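Local coordinates for nuclear movement protein (Encephalitozoon cuniculi, PDB 2O30) that is of unknown function but carries a p23-like CS domain and, like others of its family, probably binds unfolded proteins in the cytoplasm, at residues 11-22 and 70-81. The protein carries 1 engineered substitution. Sequence-based numbering, arbitrary orientation.
Sequences QELNEINIQFPV and DVVDVNVTKKRN
Ile-16, Ile-18 and Phe-20 each exchange two backbone hydrogen bonds with Val-76, Val-74 and Val-72 respectively, pairing strands 15-21 and 71-78 antiparallel inside the beta sandwich of a CS domain, the p23/HSP20-like fold. Branched valine and isoleucine suit extended chain, and their side chains, with Phe-20, line one buried face, Ile-18 and Phe-20 on strand 39-44 of the facing sheet, Val-72 and Val-74 on its strand 31-36. Phe-20 has its CG between its own N and carbonyl carbon (chi1 61°), which lays the ring alongside Val-72; Val-72 CB sits over one face of the Phe-20 ring, 3.8 Å from the centroid, a CH-pi contact.

The other face is mostly polar. Asn-75 reaches across with one amide nitrogen, ND2, serving two acceptors, a task for which a primary amide is well suited. Its bond to Asn-17 OD1 is almost straight (178°), whereas Glu-15 OE1 is met from above the carboxylate plane, the two flat groups standing 79° apart.

Beyond the last pair, Lys-78 is a long, buried side chain that follows the turn 12-15. Lys-78 CB lies 3.5 Å from Asn-14 O, the acceptor of its own backbone N; CG continues over the Asn-14 carbonyl carbon. Lys-78 CD comes 3.2 Å from Leu-13 O, and Lys-78 CE rests 3.7 Å from Ile-16 CD1, so the aliphatic part adjoins the core. With every torsion past CG extended, the ammonium arrives among oxygens, Glu-82 O included, while Trp-84 adds a cation-pi contact. Lysine suits the place: an apolar stem passes the core and a compact ammonium meets several oxygens. Glu-12 O, which also accepts from Glu-15 N in the turn, takes a bond from Lys-78 NZ. Gln-11 OE1 offers Lys-78 NZ an in-plane lone pair at 2.8 Å.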
ATOM      1  N   GLN A  11      10.142   4.256  20.509  1.00 21.82           N
ATOM      2  CA  GLN A  11      10.583   5.497  19.877  1.00 22.40           C
ATOM      3  C   GLN A  11      11.932   5.971  20.411  1.00 23.10           C
ATOM      4  O   GLN A  11      12.289   5.693  21.564  1.00 24.15           O
ATOM      5  CB  GLN A  11       9.530   6.596  20.059  1.00 21.83           C
ATOM      6  CG  GLN A  11       9.330   7.069  21.511  1.00 21.22           C
ATOM      7  CD  GLN A  11       8.243   8.105  21.608  1.00 21.71           C
ATOM      8  OE1 GLN A  11       8.254   9.105  20.865  1.00 20.22           O
ATOM      9  NE2 GLN A  11       7.271   7.861  22.477  1.00 22.27           N
ATOM     10  N   GLU A  12      12.661   6.651  19.537  1.00 23.62           N
ATOM     11  CA  GLU A  12      13.799   7.486  19.892  1.00 24.74           C
ATOM     12  C   GLU A  12      13.288   8.900  19.719  1.00 23.66           C
ATOM     13  O   GLU A  12      12.211   9.117  19.149  1.00 22.95           O
ATOM     14  CB  GLU A  12      14.955   7.283  18.918  1.00 26.26           C
ATOM     15  CG  GLU A  12      15.310   5.830  18.656  1.00 30.85           C
ATOM     16  CD  GLU A  12      16.252   5.264  19.680  1.00 37.66           C
ATOM     17  OE1 GLU A  12      15.997   5.426  20.893  1.00 38.53           O
ATOM     18  OE2 GLU A  12      17.260   4.642  19.264  1.00 42.27           O
ATOM     19  N   LEU A  13      14.065   9.889  20.157  1.00 24.13           N
ATOM     20  CA  LEU A  13      13.607  11.273  19.959  1.00 24.11           C
ATOM     21  C   LEU A  13      13.231  11.592  18.511  1.00 23.58           C
ATOM     22  O   LEU A  13      12.267  12.307  18.267  1.00 23.82           O
ATOM     23  CB  LEU A  13      14.653  12.267  20.493  1.00 23.96           C
ATOM     24  CG  LEU A  13      14.204  13.737  20.508  1.00 25.08           C
ATOM     25  CD1 LEU A  13      12.909  13.962  21.281  1.00 24.07           C
ATOM     26  CD2 LEU A  13      15.338  14.564  21.126  1.00 27.70           C
ATOM     27  N   ASN A  14      13.952  11.003  17.553  1.00 23.83           N
ATOM     28  CA  ASN A  14      13.781  11.312  16.142  1.00 23.80           C
ATOM     29  C   ASN A  14      13.216  10.159  15.290  1.00 23.47           C
ATOM     30  O   ASN A  14      13.150  10.295  14.074  1.00 23.41           O
ATOM     31  CB  ASN A  14      15.139  11.739  15.549  1.00 24.95           C
ATOM     32  CG  ASN A  14      16.171  10.614  15.531  1.00 25.59           C
ATOM     33  OD1 ASN A  14      16.188   9.719  16.384  1.00 28.32           O
ATOM     34  ND2 ASN A  14      17.084  10.686  14.558  1.00 33.27           N
ATOM     35  N   GLU A  15      12.801   9.056  15.925  1.00 22.88           N
ATOM     36  CA  GLU A  15      12.437   7.838  15.155  1.00 23.14           C
ATOM     37  C   GLU A  15      11.300   7.056  15.812  1.00 21.28           C
ATOM     38  O   GLU A  15      11.147   7.047  17.041  1.00 19.88           O
ATOM     39  CB  GLU A  15      13.645   6.906  14.983  1.00 22.77           C
ATOM     40  CG  GLU A  15      14.772   7.436  14.115  1.00 27.36           C
ATOM     41  CD  GLU A  15      15.920   6.440  13.976  1.00 28.17           C
ATOM     42  OE1 GLU A  15      15.733   5.255  14.355  1.00 33.38           O
ATOM     43  OE2 GLU A  15      17.003   6.858  13.477  1.00 35.60           O
ATOM     44  N   ILE A  16      10.501   6.411  14.969  1.00 19.61           N
ATOM     45  CA  ILE A  16       9.449   5.502  15.432  1.00 19.43           C
ATOM     46  C   ILE A  16       9.829   4.083  14.958  1.00 19.44           C
ATOM     47  O   ILE A  16      10.243   3.937  13.822  1.00 19.14           O
ATOM     48  CB  ILE A  16       8.090   5.920  14.834  1.00 20.19           C
ATOM     49  CG1 ILE A  16       7.550   7.181  15.536  1.00 20.11           C
ATOM     50  CG2 ILE A  16       7.024   4.801  14.941  1.00 21.08           C
ATOM     51  CD1 ILE A  16       7.110   6.983  17.031  1.00 21.04           C
ATOM     52  N   ASN A  17       9.680   3.085  15.838  1.00 19.29           N
ATOM     53  CA  ASN A  17       9.926   1.678  15.499  1.00 20.00           C
ATOM     54  C   ASN A  17       8.674   0.871  15.781  1.00 19.75           C
ATOM     55  O   ASN A  17       8.047   1.044  16.833  1.00 18.92           O
ATOM     56  CB  ASN A  17      11.082   1.116  16.325  1.00 21.05           C
ATOM     57  CG  ASN A  17      12.399   1.799  16.013  1.00 25.61           C
ATOM     58  OD1 ASN A  17      12.905   1.710  14.885  1.00 27.92           O
ATOM     59  ND2 ASN A  17      12.963   2.473  17.010  1.00 29.13           N
ATOM     60  N   ILE A  18       8.297   0.009  14.836  1.00 18.82           N
ATOM     61  CA  ILE A  18       7.110  -0.838  15.002  1.00 19.18           C
ATOM     62  C   ILE A  18       7.566  -2.282  14.786  1.00 19.19           C
ATOM     63  O   ILE A  18       8.381  -2.537  13.904  1.00 18.34           O
ATOM     64  CB  ILE A  18       6.016  -0.483  14.005  1.00 19.96           C
ATOM     65  CG1 ILE A  18       5.519   0.963  14.221  1.00 19.85           C
ATOM     66  CG2 ILE A  18       4.816  -1.480  14.090  1.00 20.65           C
ATOM     67  CD1 ILE A  18       4.805   1.568  12.989  1.00 21.86           C
ATOM     68  N   GLN A  19       7.067  -3.175  15.626  1.00 18.35           N
ATOM     69  CA  GLN A  19       7.411  -4.610  15.526  1.00 19.55           C
ATOM     70  C   GLN A  19       6.146  -5.448  15.459  1.00 19.28           C
ATOM     71  O   GLN A  19       5.132  -5.143  16.102  1.00 19.12           O
ATOM     72  CB  GLN A  19       8.245  -5.046  16.743  1.00 20.07           C
ATOM     73  CG  GLN A  19       9.451  -4.166  17.052  1.00 24.76           C
ATOM     74  CD  GLN A  19       9.105  -2.955  17.950  1.00 30.12           C
ATOM     75  OE1 GLN A  19       8.305  -3.055  18.905  1.00 31.21           O
ATOM     76  NE2 GLN A  19       9.728  -1.811  17.656  1.00 32.06           N
ATOM     77  N   PHE A  20       6.190  -6.523  14.672  1.00 18.82           N
ATOM     78  CA  PHE A  20       5.070  -7.464  14.661  1.00 19.62           C
ATOM     79  C   PHE A  20       5.589  -8.817  14.196  1.00 19.60           C
ATOM     80  O   PHE A  20       6.624  -8.882  13.542  1.00 19.76           O
ATOM     81  CB  PHE A  20       3.903  -6.968  13.797  1.00 19.94           C
ATOM     82  CG  PHE A  20       4.237  -6.776  12.343  1.00 20.14           C
ATOM     83  CD1 PHE A  20       4.717  -5.550  11.879  1.00 19.96           C
ATOM     84  CD2 PHE A  20       4.080  -7.819  11.427  1.00 18.96           C
ATOM     85  CE1 PHE A  20       5.004  -5.352  10.536  1.00 20.68           C
ATOM     86  CE2 PHE A  20       4.378  -7.637  10.091  1.00 20.55           C
ATOM     87  CZ  PHE A  20       4.849  -6.381   9.636  1.00 21.60           C
ATOM     88  N   PRO A  21       4.888  -9.905  14.577  1.00 20.73           N
ATOM     89  CA  PRO A  21       5.387 -11.245  14.253  1.00 21.92           C
ATOM     90  C   PRO A  21       5.069 -11.689  12.826  1.00 23.53           C
ATOM     91  O   PRO A  21       4.020 -11.316  12.290  1.00 23.75           O
ATOM     92  CB  PRO A  21       4.663 -12.126  15.278  1.00 21.75           C
ATOM     93  CG  PRO A  21       3.346 -11.465  15.445  1.00 20.95           C
ATOM     94  CD  PRO A  21       3.653  -9.955  15.383  1.00 21.02           C
ATOM     95  N   VAL A  22       5.982 -12.457  12.220  1.00 25.69           N
ATOM     96  CA  VAL A  22       5.818 -12.915  10.828  1.00 29.86           C
ATOM     97  C   VAL A  22       4.883 -14.104  10.839  1.00 32.08           C
ATOM     98  O   VAL A  22       5.091 -15.012  11.645  1.00 32.80           O
ATOM     99  CB  VAL A  22       7.146 -13.409  10.224  1.00 30.26           C
ATOM    100  CG1 VAL A  22       6.940 -13.888   8.793  1.00 32.18           C
ATOM    101  CG2 VAL A  22       8.207 -12.350  10.273  1.00 29.80           C
ATOM    102  N   ASP A  70      11.566 -14.263  13.680  1.00 25.99           N
ATOM    103  CA  ASP A  70      10.114 -14.296  13.527  1.00 26.29           C
ATOM    104  C   ASP A  70       9.490 -12.901  13.663  1.00 24.94           C
ATOM    105  O   ASP A  70       8.278 -12.784  13.761  1.00 25.06           O
ATOM    106  CB  ASP A  70       9.453 -15.250  14.562  1.00 27.34           C
ATOM    107  CG  ASP A  70       7.945 -15.419  14.325  1.00 31.85           C
ATOM    108  OD1 ASP A  70       7.584 -15.773  13.179  1.00 37.93           O
ATOM    109  OD2 ASP A  70       7.100 -15.193  15.244  1.00 33.26           O
ATOM    110  N   VAL A  71      10.310 -11.857  13.677  1.00 23.67           N
ATOM    111  CA  VAL A  71       9.773 -10.508  13.950  1.00 23.39           C
ATOM    112  C   VAL A  71      10.154  -9.511  12.861  1.00 22.77           C
ATOM    113  O   VAL A  71      11.317  -9.445  12.443  1.00 23.91           O
ATOM    114  CB  VAL A  71      10.240 -10.002  15.329  1.00 23.51           C
ATOM    115  CG1 VAL A  71       9.788  -8.547  15.561  1.00 25.48           C
ATOM    116  CG2 VAL A  71       9.711 -10.918  16.438  1.00 24.32           C
ATOM    117  N   VAL A  72       9.166  -8.760  12.396  1.00 21.28           N
ATOM    118  CA  VAL A  72       9.394  -7.696  11.423  1.00 20.41           C
ATOM    119  C   VAL A  72       9.681  -6.429  12.211  1.00 21.04           C
ATOM    120  O   VAL A  72       8.933  -6.094  13.133  1.00 19.89           O
ATOM    121  CB  VAL A  72       8.170  -7.478  10.516  1.00 20.47           C
ATOM    122  CG1 VAL A  72       8.459  -6.364   9.499  1.00 20.77           C
ATOM    123  CG2 VAL A  72       7.822  -8.774   9.741  1.00 21.86           C
ATOM    124  N   ASP A  73      10.760  -5.742  11.849  1.00 21.07           N
ATOM    125  CA  ASP A  73      11.088  -4.456  12.480  1.00 22.29           C
ATOM    126  C   ASP A  73      10.939  -3.345  11.435  1.00 21.52           C
ATOM    127  O   ASP A  73      11.549  -3.405  10.378  1.00 20.58           O
ATOM    128  CB  ASP A  73      12.496  -4.518  13.053  1.00 23.67           C
ATOM    129  CG  ASP A  73      12.582  -5.379  14.303  1.00 28.42           C
ATOM    130  OD1 ASP A  73      11.969  -5.008  15.318  1.00 32.72           O
ATOM    131  OD2 ASP A  73      13.283  -6.411  14.290  1.00 33.50           O
ATOM    132  N   VAL A  74      10.092  -2.360  11.727  1.00 20.53           N
ATOM    133  CA  VAL A  74       9.825  -1.235  10.815  1.00 20.08           C
ATOM    134  C   VAL A  74      10.361   0.023  11.504  1.00 20.24           C
ATOM    135  O   VAL A  74      10.214   0.176  12.721  1.00 19.81           O
ATOM    136  CB  VAL A  74       8.316  -1.105  10.576  1.00 19.94           C
ATOM    137  CG1 VAL A  74       8.004  -0.015   9.576  1.00 20.31           C
ATOM    138  CG2 VAL A  74       7.712  -2.462  10.097  1.00 19.98           C
ATOM    139  N   ASN A  75      11.022   0.888  10.737  1.00 19.91           N
ATOM    140  CA  ASN A  75      11.603   2.117  11.292  1.00 21.40           C
ATOM    141  C   ASN A  75      11.247   3.261  10.338  1.00 20.37           C
ATOM    142  O   ASN A  75      11.255   3.082   9.122  1.00 19.46           O
ATOM    143  CB  ASN A  75      13.117   1.921  11.371  1.00 22.70           C
ATOM    144  CG  ASN A  75      13.856   3.170  11.737  1.00 27.85           C
ATOM    145  OD1 ASN A  75      14.338   3.899  10.853  1.00 32.32           O
ATOM    146  ND2 ASN A  75      13.967   3.439  13.041  1.00 30.72           N
ATOM    147  N   VAL A  76      10.906   4.431  10.889  1.00 19.28           N
ATOM    148  CA  VAL A  76      10.696   5.626  10.068  1.00 19.99           C
ATOM    149  C   VAL A  76      11.128   6.828  10.905  1.00 20.66           C
ATOM    150  O   VAL A  76      10.975   6.817  12.139  1.00 20.29           O
ATOM    151  CB  VAL A  76       9.223   5.783   9.547  1.00 18.75           C
ATOM    152  CG1 VAL A  76       8.214   6.009  10.668  1.00 20.72           C
ATOM    153  CG2 VAL A  76       9.109   6.928   8.523  1.00 20.39           C
ATOM    154  N   THR A  77      11.682   7.838  10.229  1.00 20.89           N
ATOM    155  CA  THR A  77      12.229   9.008  10.938  1.00 22.65           C
ATOM    156  C   THR A  77      11.117  10.037  11.156  1.00 22.77           C
ATOM    157  O   THR A  77      10.326  10.287  10.264  1.00 23.08           O
ATOM    158  CB  THR A  77      13.388   9.622  10.119  1.00 23.00           C
ATOM    159  OG1 THR A  77      14.448   8.663   9.992  1.00 24.50           O
ATOM    160  CG2 THR A  77      13.933  10.890  10.785  1.00 24.05           C
ATOM    161  N   LYS A  78      11.063  10.631  12.353  1.00 23.75           N
ATOM    162  CA  LYS A  78      10.091  11.678  12.650  1.00 24.52           C
ATOM    163  C   LYS A  78      10.489  12.978  11.952  1.00 25.50           C
ATOM    164  O   LYS A  78      11.669  13.270  11.848  1.00 25.77           O
ATOM    165  CB  LYS A  78      10.053  11.949  14.160  1.00 23.86           C
ATOM    166  CG  LYS A  78       9.541  10.786  15.016  1.00 23.02           C
ATOM    167  CD  LYS A  78       9.845  11.079  16.492  1.00 22.05           C
ATOM    168  CE  LYS A  78       9.278  10.016  17.427  1.00 20.51           C
ATOM    169  NZ  LYS A  78       9.666  10.404  18.858  1.00 21.30           N
ATOM    170  N   LYS A  79       9.505  13.749  11.513  1.00 26.74           N
ATOM    171  CA  LYS A  79       9.798  15.083  10.942  1.00 29.31           C
ATOM    172  C   LYS A  79      10.280  16.049  12.016  1.00 30.05           C
ATOM    173  O   LYS A  79      11.189  16.860  11.778  1.00 30.78           O
ATOM    174  CB  LYS A  79       8.575  15.637  10.212  1.00 28.88           C
ATOM    175  CG  LYS A  79       8.485  15.190   8.751  1.00 30.97           C
ATOM    176  CD  LYS A  79       7.492  16.030   7.940  1.00 32.08           C
ATOM    177  CE  LYS A  79       7.090  15.301   6.638  1.00 36.31           C
ATOM    178  NZ  LYS A  79       5.988  16.030   5.894  1.00 38.76           N
ATOM    179  N   ARG A  80       9.692  15.946  13.202  1.00 30.62           N
ATOM    180  CA  ARG A  80      10.057  16.802  14.326  1.00 32.27           C
ATOM    181  C   ARG A  80      10.601  15.960  15.475  1.00 31.17           C
ATOM    182  O   ARG A  80      10.052  14.887  15.769  1.00 30.83           O
ATOM    183  CB  ARG A  80       8.826  17.610  14.762  1.00 31.94           C
ATOM    184  CG  ARG A  80       9.140  18.710  15.739  1.00 35.45           C
ATOM    185  CD  ARG A  80       7.962  19.682  15.923  1.00 36.29           C
ATOM    186  NE  ARG A  80       8.388  20.836  16.711  1.00 43.98           N
ATOM    187  CZ  ARG A  80       8.847  21.980  16.199  1.00 46.88           C
ATOM    188  NH1 ARG A  80       8.931  22.161  14.881  1.00 48.86           N
ATOM    189  NH2 ARG A  80       9.221  22.957  17.014  1.00 49.17           N
ATOM    190  N   ASN A  81      11.673  16.426  16.121  1.00 30.55           N
ATOM    191  CA  ASN A  81      12.276  15.699  17.243  1.00 30.47           C
ATOM    192  C   ASN A  81      11.529  15.938  18.560  1.00 30.23           C
ATOM    193  O   ASN A  81      11.860  16.845  19.323  1.00 31.05           O
ATOM    194  CB  ASN A  81      13.764  16.034  17.411  1.00 30.58           C
ATOM    195  CG  ASN A  81      14.633  15.437  16.320  1.00 32.71           C
ATOM    196  OD1 ASN A  81      14.162  14.689  15.462  1.00 34.37           O
ATOM    197  ND2 ASN A  81      15.919  15.771  16.344  1.00 36.67           N
TER
HETATM  198  O   HOH W   1      13.069  -0.767  13.830  1.00 39.01           O
HETATM  199  O   HOH W   2      11.494  -2.209  15.311  1.00 33.36           O